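Local coordinates for protein phosphotriesterase, putative (PDB 4J35) that probably hydrolyses lactones, and in this engineered form organophosphates, with a pair of divalent metal ions held in a TIM barrel, at residues Pro20-Ile25 / Ser265-Leu270; Glu119-Met124 / Ala162-Arg167; Gly221-Phe226 / Arg258-His263. The protein carries 7 engineered substitutions. All coordinates share one frame; numbering follows the deposited sequence.

How the contacts relate
Contact 1 carries two histidines that bind a cobalt ion; contact 3 nears the metal centre only at one end, where the side chain of Ser262 lies about 9 Å from a cobalt ion, and contact 2 is plain helix packing remote from it. Contact 3 pairs strands 223-226 and 259-261; the chain then runs on through Asp264, another ligand of the histidines' ion, into residues 265-270 of contact 1. The centres of contacts 1 and 3 are about 18 Å apart, yet their ends touch: Glu22 OE2 probably accepts hydrogen bonds from Ser262 OG at 2.6 Å and from His263 N at 2.8 Å. Contact 2, centred about 25 Å from contact 1 and about 23 Å from contact 3, touches neither.

Contact 1 of 3, residues Pro20-Ile25 / Ser265-Leu270. With CO (cobalt (II) ion), chain C.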
loop_
_atom_site.group_PDB
_atom_site.type_symbol
_atom_site.label_atom_id
_atom_site.label_comp_id
_atom_site.label_asym_id
_atom_site.label_seq_id
_atom_site.Cartn_x
_atom_site.Cartn_y
_atom_site.Cartn_z
ATOM N N PRO A 20 4.917 4.819 -0.001
ATOM C CA PRO A 20 4.030 4.197 -0.989
ATOM C C PRO A 20 2.977 3.182 -0.471
ATOM O O PRO A 20 2.238 2.596 -1.264
ATOM C CB PRO A 20 5.039 3.519 -1.943
ATOM C CG PRO A 20 6.081 3.005 -1.021
ATOM C CD PRO A 20 6.228 4.142 0.072
ATOM N N HIS A 21 2.866 2.987 0.853
ATOM C CA HIS A 21 1.852 2.083 1.378
ATOM C C HIS A 21 1.592 2.429 2.842
ATOM O O HIS A 21 2.333 1.978 3.704
ATOM C CB HIS A 21 2.260 0.615 1.331
ATOM C CG HIS A 21 1.149 -0.334 1.644
ATOM N ND1 HIS A 21 0.790 -1.378 0.804
ATOM C CD2 HIS A 21 0.317 -0.431 2.708
ATOM C CE1 HIS A 21 -0.211 -2.048 1.338
ATOM N NE2 HIS A 21 -0.470 -1.521 2.528
ATOM N N GLU A 22 0.494 3.136 3.054
ATOM C CA GLU A 22 0.069 3.554 4.405
ATOM C C GLU A 22 -1.452 3.591 4.439
ATOM O O GLU A 22 -2.102 3.521 3.408
ATOM C CB GLU A 22 0.632 4.955 4.697
ATOM C CG GLU A 22 2.136 5.193 4.509
ATOM C CD GLU A 22 3.009 4.447 5.508
ATOM O OE1 GLU A 22 2.489 4.174 6.641
ATOM O OE2 GLU A 22 4.199 4.166 5.162
ATOM N N HIS A 23 -2.032 3.764 5.632
ATOM C CA HIS A 23 -3.477 3.793 5.811
ATOM C C HIS A 23 -3.820 5.016 6.696
ATOM O O HIS A 23 -3.616 4.967 7.892
ATOM C CB HIS A 23 -3.951 2.449 6.431
ATOM C CG HIS A 23 -3.721 1.267 5.515
ATOM N ND1 HIS A 23 -4.498 1.067 4.396
ATOM C CD2 HIS A 23 -2.787 0.277 5.502
ATOM C CE1 HIS A 23 -4.078 -0.008 3.751
ATOM N NE2 HIS A 23 -3.011 -0.485 4.364
ATOM N N VAL A 24 -4.322 6.107 6.097
ATOM C CA VAL A 24 -4.725 7.292 6.900
ATOM C C VAL A 24 -5.829 6.876 7.897
ATOM O O VAL A 24 -5.712 7.121 9.101
ATOM C CB VAL A 24 -5.180 8.478 6.005
ATOM C CG1 VAL A 24 -5.620 9.682 6.864
ATOM C CG2 VAL A 24 -4.050 8.906 5.041
ATOM N N ILE A 25 -6.896 6.265 7.408
ATOM C CA ILE A 25 -7.830 5.546 8.273
ATOM C C ILE A 25 -7.993 4.101 7.801
ATOM O O ILE A 25 -7.715 3.768 6.655
ATOM C CB ILE A 25 -9.208 6.220 8.347
ATOM C CG1 ILE A 25 -9.904 6.154 6.989
ATOM C CG2 ILE A 25 -9.073 7.643 8.830
ATOM C CD1 ILE A 25 -11.242 6.920 6.958
ATOM N N SER A 265 1.272 1.706 8.142
ATOM C CA SER A 265 0.781 2.230 9.436
ATOM C C SER A 265 -0.689 2.596 9.324
ATOM O O SER A 265 -1.211 2.803 8.229
ATOM C CB SER A 265 1.646 3.421 9.850
ATOM O OG SER A 265 1.431 4.574 9.045
ATOM N N ILE A 266 -1.386 2.663 10.460
ATOM C CA ILE A 266 -2.781 3.068 10.432
ATOM C C ILE A 266 -2.841 4.332 11.296
ATOM O O ILE A 266 -2.535 4.266 12.484
ATOM C CB ILE A 266 -3.684 1.976 11.032
ATOM C CG1 ILE A 266 -3.794 0.769 10.082
ATOM C CG2 ILE A 266 -5.055 2.537 11.378
ATOM C CD1 ILE A 266 -4.400 -0.444 10.806
ATOM N N TRP A 267 -3.193 5.475 10.726
ATOM C CA TRP A 267 -3.114 6.708 11.524
ATOM C C TRP A 267 -4.318 6.899 12.396
ATOM O O TRP A 267 -4.255 7.597 13.414
ATOM C CB TRP A 267 -2.969 7.945 10.664
ATOM C CG TRP A 267 -1.875 7.849 9.646
ATOM C CD1 TRP A 267 -0.988 6.817 9.451
ATOM C CD2 TRP A 267 -1.577 8.832 8.665
ATOM N NE1 TRP A 267 -0.147 7.115 8.382
ATOM C CE2 TRP A 267 -0.501 8.341 7.884
ATOM C CE3 TRP A 267 -2.113 10.092 8.369
ATOM C CZ2 TRP A 267 0.046 9.071 6.833
ATOM C CZ3 TRP A 267 -1.569 10.811 7.315
ATOM C CH2 TRP A 267 -0.505 10.294 6.558
ATOM N N HIS A 268 -5.435 6.313 12.001
ATOM C CA HIS A 268 -6.647 6.390 12.824
ATOM C C HIS A 268 -7.477 5.152 12.599
ATOM O O HIS A 268 -7.834 4.832 11.491
ATOM C CB HIS A 268 -7.474 7.605 12.447
ATOM C CG HIS A 268 -8.774 7.703 13.182
ATOM N ND1 HIS A 268 -8.887 8.332 14.398
ATOM C CD2 HIS A 268 -10.012 7.256 12.871
ATOM C CE1 HIS A 268 -10.146 8.279 14.804
ATOM N NE2 HIS A 268 -10.849 7.636 13.893
ATOM N N TRP A 269 -7.777 4.445 13.666
ATOM C CA TRP A 269 -8.461 3.177 13.523
ATOM C C TRP A 269 -9.997 3.332 13.559
ATOM O O TRP A 269 -10.544 4.090 14.373
ATOM C CB TRP A 269 -7.896 2.271 14.611
ATOM C CG TRP A 269 -8.687 1.122 15.067
ATOM C CD1 TRP A 269 -9.646 1.107 16.067
ATOM C CD2 TRP A 269 -8.533 -0.228 14.637
ATOM N NE1 TRP A 269 -10.117 -0.171 16.248
ATOM C CE2 TRP A 269 -9.457 -1.013 15.385
ATOM C CE3 TRP A 269 -7.717 -0.853 13.680
ATOM C CZ2 TRP A 269 -9.587 -2.385 15.201
ATOM C CZ3 TRP A 269 -7.851 -2.214 13.491
ATOM C CH2 TRP A 269 -8.785 -2.971 14.253
ATOM N N LEU A 270 -10.685 2.637 12.665
ATOM C CA LEU A 270 -12.159 2.660 12.637
ATOM C C LEU A 270 -12.758 1.577 13.531
ATOM O O LEU A 270 -12.200 0.490 13.681
ATOM C CB LEU A 270 -12.689 2.535 11.191
ATOM C CG LEU A 270 -12.086 3.588 10.248
ATOM C CD1 LEU A 270 -12.488 3.302 8.794
ATOM C CD2 LEU A 270 -12.502 5.008 10.656
HETATM CO CO CO C . -1.931 -2.083 3.996
#
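From Glu22 to Ile25 the chain runs nearly parallel to Ser265-Leu270, with His23 bridging in parallel fashion opposite Ile266: His23 N donates to Ser265 O at 2.9 Å, and His23 O accepts from Trp267 N at 2.9 Å. Glu22 reaches across with its carboxylate. The OE1 atom is taken by two donors of one residue, Ser265 OG at 2.7 Å, nearly in line with the C-O bond, and Ser265 N at 3.1 Å, from above the carboxylate plane. A chi1 of 71° at Ser265 sets the hydroxyl between its own N and carbonyl carbon, near enough to N for both to converge on that oxygen. Trp267 NE1 gives OG a weak bond. The other oxygen, OE2, is held by Ser262 and His263. With a leucine in place of Glu22, Ser265 N and OG would probably lose their common acceptor, the hydroxyl left with the weak bond from Trp267 NE1, and Ser262 and His263 would lose theirs. Next along, Val24 lays CG2 over one face of the Trp267 six-membered ring, 4.0 Å from its centroid and 16° off the normal, a CH-pi contact; its CG1 branch meets CE3 at 3.8 Å. Helix 42-58 also packs against both residues. At the bridge itself, His23 CB touches Ile266 CG1. His21 NE2 and His23 NE2 bind the cobalt ion at 2.1 and 2.0 Å, and Asp264, just before Ser265, binds it too. Thr68 OG1 is hydrogen-bonded to His23 ND1; gripped at both nitrogens, this ring has little freedom to turn. Here is the His-X-His motif on the first barrel strand of the metallo-dependent hydrolases. Its middle residue, Glu22, ties the strand to both sides of Asp264, an arrangement that would keep three of the metal's ligands in fixed relation.

Contact 2 of 3, residues Glu119-Met124 / Ala162-Arg167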
loop_
_atom_site.group_PDB
_atom_site.type_symbol
_atom_site.label_atom_id
_atom_site.label_comp_id
_atom_site.label_asym_id
_atom_site.label_seq_id
_atom_site.Cartn_x
_atom_site.Cartn_y
_atom_site.Cartn_z
ATOM N N GLU A 119 -17.382 -7.099 -14.090
ATOM C CA GLU A 119 -17.959 -6.151 -13.139
ATOM C C GLU A 119 -16.891 -5.463 -12.330
ATOM O O GLU A 119 -16.966 -4.248 -12.076
ATOM C CB GLU A 119 -18.972 -6.846 -12.211
ATOM C CG GLU A 119 -20.231 -7.259 -12.988
ATOM C CD GLU A 119 -21.181 -8.102 -12.151
ATOM O OE1 GLU A 119 -20.757 -8.565 -11.077
ATOM O OE2 GLU A 119 -22.343 -8.296 -12.566
ATOM N N ILE A 120 -15.895 -6.235 -11.912
ATOM C CA ILE A 120 -14.776 -5.690 -11.156
ATOM C C ILE A 120 -13.979 -4.744 -12.035
ATOM O O ILE A 120 -13.598 -3.670 -11.629
ATOM C CB ILE A 120 -13.875 -6.821 -10.632
ATOM C CG1 ILE A 120 -14.684 -7.683 -9.654
ATOM C CG2 ILE A 120 -12.606 -6.243 -9.986
ATOM C CD1 ILE A 120 -14.045 -9.000 -9.312
ATOM N N TYR A 121 -13.734 -5.159 -13.269
ATOM C CA TYR A 121 -13.030 -4.317 -14.190
ATOM C C TYR A 121 -13.733 -2.963 -14.315
ATOM O O TYR A 121 -13.057 -1.922 -14.337
ATOM C CB TYR A 121 -12.950 -5.021 -15.553
ATOM C CG TYR A 121 -12.722 -4.071 -16.694
ATOM C CD1 TYR A 121 -11.462 -3.559 -16.960
ATOM C CD2 TYR A 121 -13.779 -3.679 -17.501
ATOM C CE1 TYR A 121 -11.250 -2.672 -18.020
ATOM C CE2 TYR A 121 -13.589 -2.798 -18.549
ATOM C CZ TYR A 121 -12.326 -2.294 -18.801
ATOM O OH TYR A 121 -12.151 -1.425 -19.853
ATOM N N GLU A 122 -15.065 -2.970 -14.420
ATOM C CA GLU A 122 -15.813 -1.721 -14.633
ATOM C C GLU A 122 -15.682 -0.809 -13.429
ATOM O O GLU A 122 -15.541 0.412 -13.562
ATOM C CB GLU A 122 -17.292 -1.983 -14.866
ATOM C CG GLU A 122 -17.612 -2.667 -16.167
ATOM C CD GLU A 122 -17.287 -1.801 -17.397
ATOM O OE1 GLU A 122 -17.140 -0.561 -17.267
ATOM O OE2 GLU A 122 -17.186 -2.374 -18.505
ATOM N N MET A 123 -15.748 -1.397 -12.246
ATOM C CA MET A 123 -15.547 -0.606 -11.015
ATOM C C MET A 123 -14.153 0.011 -10.995
ATOM O O MET A 123 -13.962 1.217 -10.724
ATOM C CB MET A 123 -15.761 -1.501 -9.785
ATOM C CG MET A 123 -15.314 -0.863 -8.471
ATOM S SD MET A 123 -15.414 -2.071 -7.123
ATOM C CE MET A 123 -13.802 -2.832 -7.346
ATOM N N MET A 124 -13.136 -0.797 -11.242
ATOM C CA MET A 124 -11.794 -0.257 -11.191
ATOM C C MET A 124 -11.633 0.843 -12.229
ATOM O O MET A 124 -11.100 1.906 -11.929
ATOM C CB MET A 124 -10.766 -1.352 -11.427
ATOM C CG MET A 124 -10.606 -2.304 -10.260
ATOM S SD MET A 124 -9.506 -3.674 -10.703
ATOM C CE MET A 124 -9.412 -4.496 -9.107
ATOM N N ALA A 162 -7.649 -6.012 -12.891
ATOM C CA ALA A 162 -6.615 -4.992 -12.739
ATOM C C ALA A 162 -5.641 -4.936 -13.934
ATOM O O ALA A 162 -5.263 -3.852 -14.381
ATOM C CB ALA A 162 -5.842 -5.227 -11.456
ATOM N N ALA A 163 -5.211 -6.091 -14.435
ATOM C CA ALA A 163 -4.246 -6.094 -15.544
ATOM C C ALA A 163 -4.846 -5.374 -16.753
ATOM O O ALA A 163 -4.182 -4.615 -17.459
ATOM C CB ALA A 163 -3.808 -7.522 -15.882
ATOM N N ARG A 164 -6.128 -5.593 -16.976
ATOM C CA ARG A 164 -6.829 -4.941 -18.061
ATOM C C ARG A 164 -6.904 -3.433 -17.884
ATOM O O ARG A 164 -6.634 -2.667 -18.805
ATOM C CB ARG A 164 -8.223 -5.539 -18.151
ATOM C CG ARG A 164 -9.076 -4.952 -19.202
ATOM C CD ARG A 164 -10.342 -5.772 -19.278
ATOM N NE ARG A 164 -11.187 -5.401 -20.401
ATOM C CZ ARG A 164 -12.491 -5.670 -20.458
ATOM N NH1 ARG A 164 -13.106 -6.305 -19.436
ATOM N NH2 ARG A 164 -13.181 -5.297 -21.535
ATOM N N VAL A 165 -7.269 -2.981 -16.694
ATOM C CA VAL A 165 -7.276 -1.550 -16.455
ATOM C C VAL A 165 -5.869 -0.979 -16.602
ATOM O O VAL A 165 -5.703 0.134 -17.102
ATOM C CB VAL A 165 -7.843 -1.186 -15.018
ATOM C CG1 VAL A 165 -7.825 0.313 -14.862
ATOM C CG2 VAL A 165 -9.238 -1.720 -14.872
ATOM N N GLN A 166 -4.858 -1.739 -16.180
ATOM C CA GLN A 166 -3.460 -1.283 -16.254
ATOM C C GLN A 166 -3.056 -1.095 -17.741
ATOM O O GLN A 166 -2.381 -0.122 -18.109
ATOM C CB GLN A 166 -2.534 -2.302 -15.569
ATOM C CG GLN A 166 -1.210 -1.741 -15.010
ATOM C CD GLN A 166 -0.333 -1.148 -16.052
ATOM O OE1 GLN A 166 -0.050 -1.783 -17.088
ATOM N NE2 GLN A 166 0.068 0.107 -15.839
ATOM N N ARG A 167 -3.471 -2.022 -18.578
ATOM C CA ARG A 167 -3.126 -1.932 -19.988
ATOM C C ARG A 167 -3.762 -0.701 -20.637
ATOM O O ARG A 167 -3.136 -0.030 -21.454
ATOM C CB ARG A 167 -3.522 -3.228 -20.709
ATOM C CG ARG A 167 -2.573 -4.366 -20.372
ATOM C CD ARG A 167 -2.984 -5.687 -20.974
ATOM N NE ARG A 167 -3.204 -5.595 -22.417
ATOM C CZ ARG A 167 -2.249 -5.385 -23.329
ATOM N NH1 ARG A 167 -0.978 -5.224 -22.968
ATOM N NH2 ARG A 167 -2.566 -5.326 -24.621
#
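Tyr121 and Arg164 carry the outer half of this helix pair, stacked face on face. The guanidinium lies flat on the phenol ring, centres 3.7 Å apart and planes 12° from parallel, which makes it a cation-pi stack; Arg164 NH1 comes down on Tyr121 CD2 at 3.3 Å. The arginine gets there stretched: with CG anti to the backbone N (chi1 179°) and the chain extended to NE, CG and CD also ride over the CD1-CE1 side of the ring. The two side chains cross at about a right angle. Beyond them, Glu168, one turn on from Arg164, takes a hydrogen bond from Tyr121 OH and makes a long, weak ion pair with Arg164 NE. Helices 116-129 and 153-169 belong to the outer helical layer of the TIM barrel; their segments approach to 9.2 Å between axes and cross at -42°. Toward the barrel the packing turns apolar and buried. Val165 CG2 wedges between the two side chains of the first helix, 3.6 Å from Tyr121 CD1 and 3.8 Å from Met124 CB, while the extended Met124 chain brings SD over the start of the other segment, 4.1 Å from Ala162 CB. No hydrogen bond links the two segments, and on the solvent side Arg164 is exposed; Glu122 OE2, 5.7 Å from Arg164 NH1, is too far for a salt bridge, and its carboxylate pairs with Arg125.

Contact 3 of 3, residues Gly221-Phe226 / Arg258-His263; sequences GVSIAF and RLLLSH
The beta-alpha-beta unit formed by strand 223-226, helix 240-251 and strand 259-261 brings Gly221-Phe226 alongside Arg258-His263 as parallel neighbours. Four backbone bonds alternate between them: Ile224 N to Arg258 O at 2.9 Å, then Leu260 N to Ile224 O, Phe226 N to Leu260 O and Ser262 N to Phe226 O, all three at 3.0 Å. Ile224, Phe226, Leu259 and Leu261 share one face of the sheet. There Ile224 and Leu259 lie side by side and point the same way, Ile224 CG1 3.7 Å from Leu259 CD2. With chi1 at 58°, Ile224 CG1 sits between its own N and carbonyl carbon, which lays that branch along the leucine methyl. Phe226 CE1 reaches the same methyl, Leu259 CD2, at 4.2 Å, and helix 211-218 covers this side. Ala225 and Leu260 point the other way, to where Met201 lies against both; Leu260 CD1 also leans on Ser223 CB at 3.7 Å. At the N-terminal end of the pair the link is polar. Arg258 bends at chi2 (-74°), which brings CD past Ser223 OG, and a water at the guanidinium edge accepts from Arg258 NH1 at 2.9 Å and donates to Val222 O. Ser223 OG is hydrogen-bonded to Arg320 NH2. At the other end, Ser262 OG, besides meeting Glu22, accepts from His21 N, joining the end of strand 259-261 to strand 17-26. Such parallel pairing, with the connecting helix outside and the metal ligands at or just past the C-terminal strand ends, as Asp264 is here, is characteristic of the (beta/alpha)8 TIM barrel.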
loop_
_atom_site.group_PDB
_atom_site.type_symbol
_atom_site.label_atom_id
_atom_site.label_comp_id
_atom_site.label_asym_id
_atom_site.label_seq_id
_atom_site.Cartn_x
_atom_site.Cartn_y
_atom_site.Cartn_z
ATOM N N GLY A 221 10.752 -7.962 -13.373
ATOM C CA GLY A 221 10.926 -6.564 -13.713
ATOM C C GLY A 221 10.119 -5.635 -12.830
ATOM O O GLY A 221 10.135 -4.416 -13.049
ATOM N N VAL A 222 9.377 -6.217 -11.896
ATOM C CA VAL A 222 8.542 -5.439 -10.998
ATOM C C VAL A 222 9.390 -4.840 -9.895
ATOM O O VAL A 222 10.547 -5.202 -9.683
ATOM C CB VAL A 222 7.369 -6.265 -10.358
ATOM C CG1 VAL A 222 6.400 -6.810 -11.464
ATOM C CG2 VAL A 222 7.905 -7.419 -9.467
ATOM N N SER A 223 8.782 -3.913 -9.169
ATOM C CA SER A 223 9.391 -3.458 -7.934
ATOM C C SER A 223 8.795 -4.162 -6.700
ATOM O O SER A 223 7.739 -4.801 -6.761
ATOM C CB SER A 223 9.184 -1.964 -7.842
ATOM O OG SER A 223 9.832 -1.304 -8.904
ATOM N N ILE A 224 9.473 -4.036 -5.547
ATOM C CA ILE A 224 9.005 -4.722 -4.377
ATOM C C ILE A 224 9.132 -3.752 -3.239
ATOM O O ILE A 224 10.049 -2.939 -3.263
ATOM C CB ILE A 224 9.806 -6.000 -4.098
ATOM C CG1 ILE A 224 11.269 -5.731 -3.912
ATOM C CG2 ILE A 224 9.649 -6.958 -5.298
ATOM C CD1 ILE A 224 12.036 -6.943 -3.311
ATOM N N ALA A 225 8.199 -3.861 -2.310
ATOM C CA ALA A 225 8.195 -2.936 -1.150
ATOM C C ALA A 225 8.392 -3.700 0.125
ATOM O O ALA A 225 7.696 -4.678 0.401
ATOM C CB ALA A 225 6.904 -2.235 -1.096
ATOM N N PHE A 226 9.302 -3.174 0.942
ATOM C CA PHE A 226 9.456 -3.537 2.327
ATOM C C PHE A 226 8.574 -2.497 3.004
ATOM O O PHE A 226 9.044 -1.393 3.323
ATOM C CB PHE A 226 10.936 -3.375 2.719
ATOM C CG PHE A 226 11.837 -4.473 2.179
ATOM C CD1 PHE A 226 11.995 -4.675 0.822
ATOM C CD2 PHE A 226 12.526 -5.294 3.055
ATOM C CE1 PHE A 226 12.822 -5.667 0.366
ATOM C CE2 PHE A 226 13.332 -6.279 2.616
ATOM C CZ PHE A 226 13.483 -6.487 1.256
ATOM N N ARG A 258 14.552 -0.834 -7.835
ATOM C CA ARG A 258 13.338 -1.639 -7.715
ATOM C C ARG A 258 12.851 -1.886 -6.278
ATOM O O ARG A 258 11.960 -2.708 -6.068
ATOM C CB ARG A 258 13.549 -2.986 -8.387
ATOM C CG ARG A 258 14.029 -2.834 -9.835
ATOM C CD ARG A 258 12.902 -2.390 -10.745
ATOM N NE ARG A 258 13.396 -1.735 -11.961
ATOM C CZ ARG A 258 13.689 -2.360 -13.100
ATOM N NH1 ARG A 258 13.536 -3.674 -13.219
ATOM N NH2 ARG A 258 14.134 -1.661 -14.135
ATOM N N LEU A 259 13.432 -1.162 -5.303
ATOM C CA LEU A 259 13.078 -1.351 -3.896
ATOM C C LEU A 259 12.391 -0.109 -3.343
ATOM O O LEU A 259 12.856 1.017 -3.589
ATOM C CB LEU A 259 14.334 -1.594 -3.045
ATOM C CG LEU A 259 15.229 -2.773 -3.456
ATOM C CD1 LEU A 259 16.555 -2.678 -2.737
ATOM C CD2 LEU A 259 14.543 -4.127 -3.174
ATOM N N LEU A 260 11.296 -0.317 -2.609
ATOM C CA LEU A 260 10.598 0.788 -1.966
ATOM C C LEU A 260 10.365 0.491 -0.491
ATOM O O LEU A 260 10.463 -0.643 -0.054
ATOM C CB LEU A 260 9.275 1.080 -2.672
ATOM C CG LEU A 260 9.468 1.675 -4.066
ATOM C CD1 LEU A 260 9.436 0.560 -5.149
ATOM C CD2 LEU A 260 8.421 2.733 -4.331
ATOM N N LEU A 261 10.047 1.538 0.263
ATOM C CA LEU A 261 10.039 1.468 1.740
ATOM C C LEU A 261 8.790 2.129 2.321
ATOM O O LEU A 261 8.455 3.235 1.946
ATOM C CB LEU A 261 11.260 2.193 2.309
ATOM C CG LEU A 261 12.648 1.773 1.817
ATOM C CD1 LEU A 261 13.698 2.777 2.363
ATOM C CD2 LEU A 261 13.007 0.363 2.238
ATOM N N SER A 262 8.083 1.434 3.211
ATOM C CA SER A 262 6.915 2.036 3.883
ATOM C C SER A 262 6.619 1.336 5.193
ATOM O O SER A 262 7.346 0.414 5.565
ATOM C CB SER A 262 5.692 2.012 3.000
ATOM O OG SER A 262 5.141 3.298 2.926
ATOM N N HIS A 263 5.579 1.811 5.896
ATOM C CA HIS A 263 5.218 1.259 7.193
ATOM C C HIS A 263 3.932 0.431 7.262
ATOM O O HIS A 263 3.751 -0.337 8.230
ATOM C CB HIS A 263 5.060 2.396 8.241
ATOM C CG HIS A 263 6.142 3.423 8.191
ATOM N ND1 HIS A 263 6.100 4.516 7.353
ATOM C CD2 HIS A 263 7.274 3.548 8.921
ATOM C CE1 HIS A 263 7.159 5.281 7.583
ATOM N NE2 HIS A 263 7.884 4.709 8.526
HETATM O O HOH W 1 12.828 -5.679 -11.208
#